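Local coordinates for trigger factor (Thermotoga maritima, PDB 2NSA), which probably acts as a ribosome-bound chaperone that keeps newly made chains open and isomerises prolyl bonds, and is represented here by its C-terminal chaperone domain, at residues Q32-L37 with I92-V97; E56-L61 with G65-I70; E112-E117 with E144-A149. All blocks are in the same frame, centred on the assembly; numbering follows the deposited sequence.

Contact 1: Q32-L37 with I92-V97; sequences QLLEKL and IKRDRV
With CG set opposite the backbone N (chi1 -163°) and the chain bent at chi3 (-57°), Arg94 swings its NE against the backbone carbonyl of Leu34. This is a helix-to-helix contact in the all-helical C-terminal domain: helix 77-105 sends an arginine to the last part of helix 25-36. Arg94 NE donates to Leu34 O at 2.7 Å, with an N-H...O angle of 159°. The oxygen lies in the plane of the guanidinium, at its edge, whereas NE sits above the carbonyl plane. The aliphatic part of the arginine crosses Leu34 at about a right angle, bringing CD to 3.6 Å from Leu34 CD2. Asp91 forms a salt bridge with Arg94 NH1, so the group is gripped from its own helix as well, which is likely to restrict its rotation. A methionine in its place would probably leave the Leu34 carbonyl without its donor and Asp91 without its opposite charge. Deeper in, the buried Leu37, at the end of segment 32-37, packs on Val97 of helix 77-105, CD2 of Leu37 lying 3.9 Å from CG1 of Val97. At the polar edge, water 1 accepts from Arg94 NH2 at 2.8 Å and donates to Glu35 O at 3.0 Å.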
loop_
_atom_site.group_PDB
_atom_site.type_symbol
_atom_site.label_atom_id
_atom_site.label_comp_id
_atom_site.label_asym_id
_atom_site.label_seq_id
_atom_site.Cartn_x
_atom_site.Cartn_y
_atom_site.Cartn_z
ATOM N N GLN A 32 -3.252 5.339 8.493
ATOM C CA GLN A 32 -4.148 6.458 8.216
ATOM C C GLN A 32 -3.709 7.222 6.973
ATOM O O GLN A 32 -4.540 7.728 6.218
ATOM C CB GLN A 32 -4.217 7.409 9.419
ATOM C CG GLN A 32 -5.212 8.551 9.236
ATOM C CD GLN A 32 -5.517 9.288 10.529
ATOM O OE1 GLN A 32 -4.619 9.817 11.186
ATOM N NE2 GLN A 32 -6.794 9.326 10.900
ATOM N N LEU A 33 -2.400 7.307 6.763
ATOM C CA LEU A 33 -1.870 8.002 5.598
ATOM C C LEU A 33 -2.338 7.291 4.332
ATOM O O LEU A 33 -2.859 7.919 3.410
ATOM C CB LEU A 33 -0.341 8.031 5.649
ATOM C CG LEU A 33 0.366 8.709 4.474
ATOM C CD1 LEU A 33 -0.154 10.124 4.294
ATOM C CD2 LEU A 33 1.866 8.707 4.732
ATOM N N LEU A 34 -2.164 5.973 4.300
ATOM C CA LEU A 34 -2.571 5.172 3.150
ATOM C C LEU A 34 -4.072 5.242 2.906
ATOM O O LEU A 34 -4.529 5.267 1.764
ATOM C CB LEU A 34 -2.172 3.706 3.349
ATOM C CG LEU A 34 -0.698 3.340 3.202
ATOM C CD1 LEU A 34 -0.506 1.872 3.548
ATOM C CD2 LEU A 34 -0.235 3.624 1.778
ATOM N N GLU A 35 -4.841 5.269 3.986
ATOM C CA GLU A 35 -6.289 5.322 3.879
ATOM C C GLU A 35 -6.802 6.623 3.273
ATOM O O GLU A 35 -7.804 6.628 2.557
ATOM C CB GLU A 35 -6.914 5.118 5.258
ATOM C CG GLU A 35 -8.428 5.162 5.263
ATOM C CD GLU A 35 -9.011 4.918 6.641
ATOM O OE1 GLU A 35 -10.255 4.913 6.765
ATOM O OE2 GLU A 35 -8.227 4.729 7.598
ATOM N N LYS A 36 -6.109 7.724 3.542
ATOM C CA LYS A 36 -6.542 9.022 3.038
ATOM C C LYS A 36 -5.946 9.431 1.695
ATOM O O LYS A 36 -6.531 10.245 0.980
ATOM C CB LYS A 36 -6.244 10.104 4.080
ATOM C CG LYS A 36 -7.026 9.950 5.375
ATOM C CD LYS A 36 -8.526 10.000 5.123
ATOM C CE LYS A 36 -9.309 9.927 6.427
ATOM N NZ LYS A 36 -10.778 9.972 6.202
ATOM N N LEU A 37 -4.797 8.863 1.346
ATOM C CA LEU A 37 -4.139 9.204 0.088
ATOM C C LEU A 37 -5.021 9.179 -1.167
ATOM O O LEU A 37 -4.922 10.066 -2.008
ATOM C CB LEU A 37 -2.905 8.315 -0.123
ATOM C CG LEU A 37 -1.653 8.720 0.667
ATOM C CD1 LEU A 37 -0.538 7.700 0.449
ATOM C CD2 LEU A 37 -1.196 10.107 0.214
ATOM N N ILE A 92 -5.948 1.628 -6.806
ATOM C CA ILE A 92 -5.423 2.181 -8.049
ATOM C C ILE A 92 -5.020 3.637 -7.826
ATOM O O ILE A 92 -3.950 4.073 -8.273
ATOM C CB ILE A 92 -6.467 2.084 -9.182
ATOM C CG1 ILE A 92 -6.676 0.612 -9.544
ATOM C CG2 ILE A 92 -5.978 2.823 -10.429
ATOM C CD1 ILE A 92 -7.796 0.388 -10.571
ATOM N N LYS A 93 -5.878 4.390 -7.143
ATOM C CA LYS A 93 -5.579 5.788 -6.848
ATOM C C LYS A 93 -4.356 5.898 -5.945
ATOM O O LYS A 93 -3.455 6.708 -6.192
ATOM C CB LYS A 93 -6.767 6.457 -6.157
ATOM C CG LYS A 93 -7.958 6.670 -7.062
ATOM C CD LYS A 93 -9.110 7.281 -6.284
ATOM C CE LYS A 93 -10.305 7.530 -7.162
ATOM N NZ LYS A 93 -11.440 8.081 -6.368
ATOM N N ARG A 94 -4.331 5.075 -4.902
ATOM C CA ARG A 94 -3.238 5.081 -3.946
ATOM C C ARG A 94 -1.906 4.786 -4.626
ATOM O O ARG A 94 -0.909 5.479 -4.392
ATOM C CB ARG A 94 -3.493 4.047 -2.845
ATOM C CG ARG A 94 -2.632 4.244 -1.611
ATOM C CD ARG A 94 -2.954 3.244 -0.505
ATOM N NE ARG A 94 -4.353 3.275 -0.089
ATOM C CZ ARG A 94 -5.271 2.401 -0.490
ATOM N NH1 ARG A 94 -4.938 1.427 -1.322
ATOM N NH2 ARG A 94 -6.521 2.489 -0.043
ATOM N N ASP A 95 -1.876 3.755 -5.465
ATOM C CA ASP A 95 -0.629 3.424 -6.136
ATOM C C ASP A 95 -0.166 4.540 -7.071
ATOM O O ASP A 95 1.031 4.796 -7.182
ATOM C CB ASP A 95 -0.744 2.085 -6.869
ATOM C CG ASP A 95 -0.839 0.909 -5.907
ATOM O OD1 ASP A 95 -0.563 1.103 -4.704
ATOM O OD2 ASP A 95 -1.180 -0.212 -6.353
ATOM N N ARG A 96 -1.100 5.213 -7.737
ATOM C CA ARG A 96 -0.722 6.318 -8.612
ATOM C C ARG A 96 -0.111 7.450 -7.771
ATOM O O ARG A 96 0.936 8.010 -8.130
ATOM C CB ARG A 96 -1.941 6.841 -9.376
ATOM C CG ARG A 96 -1.685 8.149 -10.129
ATOM C CD ARG A 96 -0.629 8.009 -11.209
ATOM N NE ARG A 96 -0.530 9.258 -11.970
ATOM C CZ ARG A 96 0.476 9.581 -12.777
ATOM N NH1 ARG A 96 1.496 8.747 -12.946
ATOM N NH2 ARG A 96 0.466 10.746 -13.408
ATOM N N VAL A 97 -0.756 7.787 -6.656
ATOM C CA VAL A 97 -0.256 8.855 -5.781
ATOM C C VAL A 97 1.146 8.533 -5.265
ATOM O O VAL A 97 2.034 9.396 -5.256
ATOM C CB VAL A 97 -1.192 9.085 -4.564
ATOM C CG1 VAL A 97 -0.592 10.143 -3.633
ATOM C CG2 VAL A 97 -2.554 9.528 -5.044
HETATM O O HOH W 1 -8.466 3.990 1.229
#

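Contact 2: E56-L61 with G65-I70; sequences EAINRL and GRYEQI. With SO4 (sulfate ion), chain B.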
loop_
_atom_site.group_PDB
_atom_site.type_symbol
_atom_site.label_atom_id
_atom_site.label_comp_id
_atom_site.label_asym_id
_atom_site.label_seq_id
_atom_site.Cartn_x
_atom_site.Cartn_y
_atom_site.Cartn_z
ATOM N N GLU A 56 -11.646 -10.773 -10.987
ATOM C CA GLU A 56 -10.352 -11.407 -10.805
ATOM C C GLU A 56 -9.984 -11.547 -9.334
ATOM O O GLU A 56 -9.386 -12.551 -8.934
ATOM C CB GLU A 56 -9.300 -10.627 -11.592
ATOM C CG GLU A 56 -9.688 -10.524 -13.066
ATOM C CD GLU A 56 -8.713 -9.717 -13.902
ATOM O OE1 GLU A 56 -8.314 -8.619 -13.464
ATOM O OE2 GLU A 56 -8.362 -10.180 -15.009
ATOM N N ALA A 57 -10.368 -10.560 -8.526
ATOM C CA ALA A 57 -10.096 -10.590 -7.088
ATOM C C ALA A 57 -10.923 -11.703 -6.453
ATOM O O ALA A 57 -10.443 -12.434 -5.583
ATOM C CB ALA A 57 -10.454 -9.254 -6.455
ATOM N N ILE A 58 -12.169 -11.823 -6.901
ATOM C CA ILE A 58 -13.062 -12.850 -6.383
ATOM C C ILE A 58 -12.579 -14.232 -6.815
ATOM O O ILE A 58 -12.609 -15.176 -6.027
ATOM C CB ILE A 58 -14.506 -12.611 -6.857
ATOM C CG1 ILE A 58 -15.105 -11.442 -6.071
ATOM C CG2 ILE A 58 -15.341 -13.879 -6.676
ATOM C CD1 ILE A 58 -16.476 -10.990 -6.557
ATOM N N ASN A 59 -12.125 -14.354 -8.057
ATOM C CA ASN A 59 -11.634 -15.644 -8.525
ATOM C C ASN A 59 -10.422 -16.062 -7.712
ATOM O O ASN A 59 -10.224 -17.249 -7.446
ATOM C CB ASN A 59 -11.274 -15.598 -10.011
ATOM C CG ASN A 59 -12.492 -15.671 -10.900
ATOM O OD1 ASN A 59 -13.434 -16.409 -10.614
ATOM N ND2 ASN A 59 -12.478 -14.920 -11.992
ATOM N N ARG A 60 -9.614 -15.085 -7.310
ATOM C CA ARG A 60 -8.428 -15.371 -6.510
ATOM C C ARG A 60 -8.862 -15.845 -5.127
ATOM O O ARG A 60 -8.303 -16.800 -4.592
ATOM C CB ARG A 60 -7.544 -14.121 -6.394
ATOM C CG ARG A 60 -6.464 -14.217 -5.320
ATOM C CD ARG A 60 -5.463 -13.067 -5.397
ATOM N NE ARG A 60 -6.092 -11.801 -5.768
ATOM C CZ ARG A 60 -6.032 -11.268 -6.986
ATOM N NH1 ARG A 60 -5.367 -11.889 -7.950
ATOM N NH2 ARG A 60 -6.640 -10.117 -7.241
ATOM N N LEU A 61 -9.862 -15.177 -4.556
ATOM C CA LEU A 61 -10.372 -15.546 -3.240
ATOM C C LEU A 61 -10.937 -16.961 -3.276
ATOM O O LEU A 61 -10.826 -17.709 -2.301
ATOM C CB LEU A 61 -11.463 -14.570 -2.796
ATOM C CG LEU A 61 -11.005 -13.143 -2.483
ATOM C CD1 LEU A 61 -12.208 -12.273 -2.190
ATOM C CD2 LEU A 61 -10.056 -13.161 -1.290
ATOM N N GLY A 65 -9.777 -20.307 -1.256
ATOM C CA GLY A 65 -10.763 -20.927 -0.390
ATOM C C GLY A 65 -11.226 -19.996 0.715
ATOM O O GLY A 65 -11.543 -20.433 1.821
ATOM N N ARG A 66 -11.280 -18.704 0.416
ATOM C CA ARG A 66 -11.688 -17.725 1.408
ATOM C C ARG A 66 -12.888 -16.907 0.960
ATOM O O ARG A 66 -13.413 -16.096 1.725
ATOM C CB ARG A 66 -10.517 -16.790 1.713
ATOM C CG ARG A 66 -9.220 -17.526 1.992
ATOM C CD ARG A 66 -8.162 -16.608 2.566
ATOM N NE ARG A 66 -7.789 -15.533 1.655
ATOM C CZ ARG A 66 -8.016 -14.244 1.889
ATOM N NH1 ARG A 66 -8.621 -13.867 3.006
ATOM N NH2 ARG A 66 -7.629 -13.330 1.010
ATOM N N TYR A 67 -13.332 -17.125 -0.272
ATOM C CA TYR A 67 -14.456 -16.369 -0.803
ATOM C C TYR A 67 -15.754 -16.486 -0.014
ATOM O O TYR A 67 -16.264 -15.486 0.479
ATOM C CB TYR A 67 -14.727 -16.748 -2.265
ATOM C CG TYR A 67 -15.867 -15.957 -2.874
ATOM C CD1 TYR A 67 -15.778 -14.572 -3.025
ATOM C CD2 TYR A 67 -17.051 -16.585 -3.253
ATOM C CE1 TYR A 67 -16.848 -13.830 -3.535
ATOM C CE2 TYR A 67 -18.126 -15.854 -3.762
ATOM C CZ TYR A 67 -18.017 -14.479 -3.898
ATOM O OH TYR A 67 -19.086 -13.753 -4.385
ATOM N N GLU A 68 -16.289 -17.696 0.120
ATOM C CA GLU A 68 -17.560 -17.842 0.820
ATOM C C GLU A 68 -17.565 -17.279 2.238
ATOM O O GLU A 68 -18.537 -16.652 2.654
ATOM C CB GLU A 68 -18.010 -19.304 0.826
ATOM C CG GLU A 68 -19.480 -19.455 1.148
ATOM C CD GLU A 68 -19.994 -20.850 0.888
ATOM O OE1 GLU A 68 -20.122 -21.230 -0.296
ATOM O OE2 GLU A 68 -20.264 -21.565 1.871
ATOM N N GLN A 69 -16.486 -17.495 2.984
ATOM C CA GLN A 69 -16.407 -16.970 4.343
ATOM C C GLN A 69 -16.540 -15.451 4.322
ATOM O O GLN A 69 -17.228 -14.862 5.157
ATOM C CB GLN A 69 -15.076 -17.367 4.983
ATOM C CG GLN A 69 -14.976 -18.843 5.338
ATOM C CD GLN A 69 -13.557 -19.271 5.659
ATOM O OE1 GLN A 69 -12.693 -19.298 4.781
ATOM N NE2 GLN A 69 -13.306 -19.603 6.921
ATOM N N ILE A 70 -15.888 -14.823 3.347
ATOM C CA ILE A 70 -15.920 -13.378 3.212
ATOM C C ILE A 70 -17.254 -12.843 2.693
ATOM O O ILE A 70 -17.846 -11.949 3.296
ATOM C CB ILE A 70 -14.793 -12.887 2.273
ATOM C CG1 ILE A 70 -13.431 -13.269 2.857
ATOM C CG2 ILE A 70 -14.883 -11.372 2.089
ATOM C CD1 ILE A 70 -12.257 -12.933 1.959
HETATM S S SO4 B . -14.273 -20.760 -1.478
HETATM O O1 SO4 B . -13.259 -19.707 -1.685
HETATM O O2 SO4 B . -15.480 -20.167 -0.878
HETATM O O3 SO4 B . -13.737 -21.802 -0.580
HETATM O O4 SO4 B . -14.611 -21.372 -2.778
#
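Leu61 O closes a tight turn between helix 47-64 and helix 67-72 by accepting the backbone N-H of Arg66. That 2.9 Å bond from Arg66 N to Leu61 O is nearly straight, at 172°, and spans five residues; together with the positive phi of Gly65 just beyond the helix, it is consistent with the 6→1 bond of a Schellman motif. Tyr67 N adds a weak bond to the same oxygen, and Arg66 serves as N-cap residue of the next helix, so two residues, Gly65 and Arg66, link the helices.

The packed side is formed by Ile58, Leu61, Tyr67 and Ile70. With its CG anti to the backbone N (chi1 -178°), Tyr67 presents one ring face to Ile58, whose CG2 makes a CH-pi contact 3.9 Å from the ring centroid, offset toward CE1. Leu61 CB reaches the edge of the same ring, and Phe80 of helix 77-105 also touches Tyr67 and Ile70. Leu61 CD2 meets Ile70 CD1 at 3.9 Å.

The solvent side is looser. Arg66, exposed, lays one guanidinium face over Leu61 CD2 while its NE forms a salt bridge with Glu64. A sulfate, probably from the crystallisation liquor, sits at the start of helix 67-72: Tyr67 N donates to its O1 at 2.9 Å, and Glu68 N to its O2 at 2.8 Å.

Contact 3: E112-E117 with E144-A149; sequences EELEKE and EELRWA. With SO4 (sulfate ion), chain C.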
loop_
_atom_site.group_PDB
_atom_site.type_symbol
_atom_site.label_atom_id
_atom_site.label_comp_id
_atom_site.label_asym_id
_atom_site.label_seq_id
_atom_site.Cartn_x
_atom_site.Cartn_y
_atom_site.Cartn_z
ATOM N N GLU A 112 21.098 -3.022 -4.380
ATOM C CA GLU A 112 21.623 -3.162 -3.035
ATOM C C GLU A 112 20.443 -3.233 -2.065
ATOM O O GLU A 112 20.420 -4.056 -1.148
ATOM C CB GLU A 112 22.515 -1.963 -2.718
ATOM C CG GLU A 112 23.491 -2.180 -1.584
ATOM C CD GLU A 112 22.801 -2.368 -0.257
ATOM O OE1 GLU A 112 22.084 -1.438 0.175
ATOM O OE2 GLU A 112 22.975 -3.446 0.354
ATOM N N GLU A 113 19.457 -2.371 -2.283
ATOM C CA GLU A 113 18.279 -2.342 -1.427
ATOM C C GLU A 113 17.429 -3.588 -1.621
ATOM O O GLU A 113 16.872 -4.116 -0.662
ATOM C CB GLU A 113 17.452 -1.091 -1.715
ATOM C CG GLU A 113 18.150 0.190 -1.316
ATOM C CD GLU A 113 17.347 1.413 -1.665
ATOM O OE1 GLU A 113 17.201 1.698 -2.871
ATOM O OE2 GLU A 113 16.853 2.087 -0.734
ATOM N N LEU A 114 17.330 -4.051 -2.863
ATOM C CA LEU A 114 16.562 -5.249 -3.169
ATOM C C LEU A 114 17.211 -6.440 -2.474
ATOM O O LEU A 114 16.534 -7.273 -1.873
ATOM C CB LEU A 114 16.526 -5.494 -4.682
ATOM C CG LEU A 114 15.653 -4.566 -5.531
ATOM C CD1 LEU A 114 15.868 -4.863 -7.013
ATOM C CD2 LEU A 114 14.187 -4.776 -5.158
ATOM N N GLU A 115 18.534 -6.510 -2.558
ATOM C CA GLU A 115 19.277 -7.596 -1.938
ATOM C C GLU A 115 19.096 -7.614 -0.425
ATOM O O GLU A 115 18.876 -8.671 0.160
ATOM C CB GLU A 115 20.758 -7.474 -2.287
ATOM C CG GLU A 115 21.087 -7.921 -3.696
ATOM C CD GLU A 115 22.486 -7.530 -4.108
ATOM O OE1 GLU A 115 23.390 -7.584 -3.247
ATOM O OE2 GLU A 115 22.685 -7.177 -5.290
ATOM N N LYS A 116 19.191 -6.445 0.203
ATOM C CA LYS A 116 19.023 -6.344 1.652
ATOM C C LYS A 116 17.634 -6.792 2.084
ATOM O O LYS A 116 17.476 -7.506 3.076
ATOM C CB LYS A 116 19.239 -4.905 2.131
ATOM C CG LYS A 116 20.687 -4.450 2.199
ATOM C CD LYS A 116 20.773 -3.083 2.878
ATOM C CE LYS A 116 22.208 -2.625 3.083
ATOM N NZ LYS A 116 22.267 -1.315 3.794
ATOM N N GLU A 117 16.621 -6.368 1.339
ATOM C CA GLU A 117 15.257 -6.734 1.677
ATOM C C GLU A 117 15.048 -8.236 1.522
ATOM O O GLU A 117 14.376 -8.866 2.335
ATOM C CB GLU A 117 14.266 -5.986 0.787
ATOM C CG GLU A 117 12.890 -5.892 1.398
ATOM C CD GLU A 117 12.889 -5.011 2.626
ATOM O OE1 GLU A 117 13.045 -3.783 2.471
ATOM O OE2 GLU A 117 12.747 -5.543 3.743
ATOM N N GLU A 144 9.722 -7.066 -9.105
ATOM C CA GLU A 144 8.902 -5.857 -9.221
ATOM C C GLU A 144 8.093 -5.633 -7.948
ATOM O O GLU A 144 7.911 -4.493 -7.515
ATOM C CB GLU A 144 7.951 -5.954 -10.420
ATOM C CG GLU A 144 8.664 -5.945 -11.757
ATOM C CD GLU A 144 7.728 -6.139 -12.937
ATOM O OE1 GLU A 144 6.610 -6.662 -12.735
ATOM O OE2 GLU A 144 8.124 -5.784 -14.067
ATOM N N GLU A 145 7.612 -6.717 -7.349
ATOM C CA GLU A 145 6.830 -6.612 -6.118
ATOM C C GLU A 145 7.699 -6.111 -4.966
ATOM O O GLU A 145 7.275 -5.264 -4.177
ATOM C CB GLU A 145 6.210 -7.970 -5.760
ATOM C CG GLU A 145 5.349 -8.547 -6.876
ATOM C CD GLU A 145 4.880 -9.968 -6.604
ATOM O OE1 GLU A 145 5.652 -10.759 -6.019
ATOM O OE2 GLU A 145 3.742 -10.298 -6.997
ATOM N N LEU A 146 8.922 -6.620 -4.875
ATOM C CA LEU A 146 9.818 -6.196 -3.805
ATOM C C LEU A 146 10.196 -4.730 -3.989
ATOM O O LEU A 146 10.175 -3.950 -3.037
ATOM C CB LEU A 146 11.085 -7.051 -3.803
ATOM C CG LEU A 146 12.030 -6.798 -2.630
ATOM C CD1 LEU A 146 11.303 -6.977 -1.310
ATOM C CD2 LEU A 146 13.209 -7.759 -2.734
ATOM N N ARG A 147 10.551 -4.367 -5.220
ATOM C CA ARG A 147 10.930 -2.996 -5.537
ATOM C C ARG A 147 9.817 -2.037 -5.125
ATOM O O ARG A 147 10.068 -1.022 -4.476
ATOM C CB ARG A 147 11.198 -2.852 -7.040
ATOM C CG ARG A 147 11.794 -1.509 -7.442
ATOM C CD ARG A 147 11.931 -1.397 -8.958
ATOM N NE ARG A 147 12.797 -2.421 -9.542
ATOM C CZ ARG A 147 14.126 -2.417 -9.477
ATOM N NH1 ARG A 147 14.761 -1.436 -8.845
ATOM N NH2 ARG A 147 14.823 -3.388 -10.058
ATOM N N TRP A 148 8.583 -2.367 -5.492
ATOM C CA TRP A 148 7.455 -1.513 -5.147
ATOM C C TRP A 148 7.258 -1.434 -3.641
ATOM O O TRP A 148 7.013 -0.358 -3.098
ATOM C CB TRP A 148 6.173 -2.022 -5.797
ATOM C CG TRP A 148 4.965 -1.261 -5.344
ATOM C CD1 TRP A 148 3.991 -1.698 -4.495
ATOM C CD2 TRP A 148 4.602 0.071 -5.720
ATOM N NE1 TRP A 148 3.037 -0.724 -4.320
ATOM C CE2 TRP A 148 3.386 0.374 -5.063
ATOM C CE3 TRP A 148 5.184 1.038 -6.551
ATOM C CZ2 TRP A 148 2.739 1.605 -5.209
ATOM C CZ3 TRP A 148 4.540 2.263 -6.698
ATOM C CH2 TRP A 148 3.326 2.533 -6.028
ATOM N N ALA A 149 7.350 -2.575 -2.962
ATOM C CA ALA A 149 7.182 -2.585 -1.510
ATOM C C ALA A 149 8.175 -1.641 -0.848
ATOM O O ALA A 149 7.818 -0.879 0.052
ATOM C CB ALA A 149 7.370 -3.989 -0.964
HETATM S S SO4 C . 14.123 -5.086 -14.139
HETATM O O1 SO4 C . 15.394 -4.532 -14.647
HETATM O O2 SO4 C . 14.205 -5.236 -12.671
HETATM O O3 SO4 C . 13.876 -6.403 -14.758
HETATM O O4 SO4 C . 13.015 -4.170 -14.480
#
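Leu114 and Leu146 supply the apolar heart of the contact between helix 111-125 and helix 140-160, whose local axes come within 10.0 Å and cross at 99°. Leu114 CD2 lies 3.9 Å from Leu146 CG and also rests against the backbone N and CA of Arg147. Leu146, with CG anti to its N (chi1 -174°), spreads its two methyls over the other helix: CD2 touches the backbone O of Leu114 at 3.5 Å, and CD1 packs closely on the aliphatic part of Glu117, 3.3 Å from CG. Both leucines are buried, and Val136 of helix 129-138 adds to the cover of Leu146.

No hydrogen bond joins the two segments; the polar groups lie round the leucines. The guanidinium of Arg147 lays one face on Leu114, with NH2 3.5 Å from CD1. Arg147 NH2 also makes a long hydrogen bond, 3.3 Å, to O2 of a sulfate; Arg143 binds the same ion, so the two arginines share one anion, probably from the crystallisation liquor. Glu113 adds a salt bridge to Lys154, tying the helices together at a second point.

Such near-perpendicular packing of leucines, fringed by charged side chains, builds what is probably one of the helical arms of the trigger factor chaperone domain.

In the fold
All three contacts belong to the single all-helical C-terminal domain. Contact 1 lies nearest the middle of the chain, about 7 Å from its centre, while contacts 2 and 3 lie further out, their centres about 28 Å apart. Along the sequence, contact 2 is nested within the loop that contact 1 closes, and contact 3 follows. The long helix 77-105 links them: it carries one side of contact 1, supplies Phe80 beside contact 2, and touches helix 140-160 where Asp95 OD1 packs on Trp148 CZ2 at 3.4 Å. The layout of a central body with two outlying helical parts is consistent with the cradle-like chaperone domain of trigger factor.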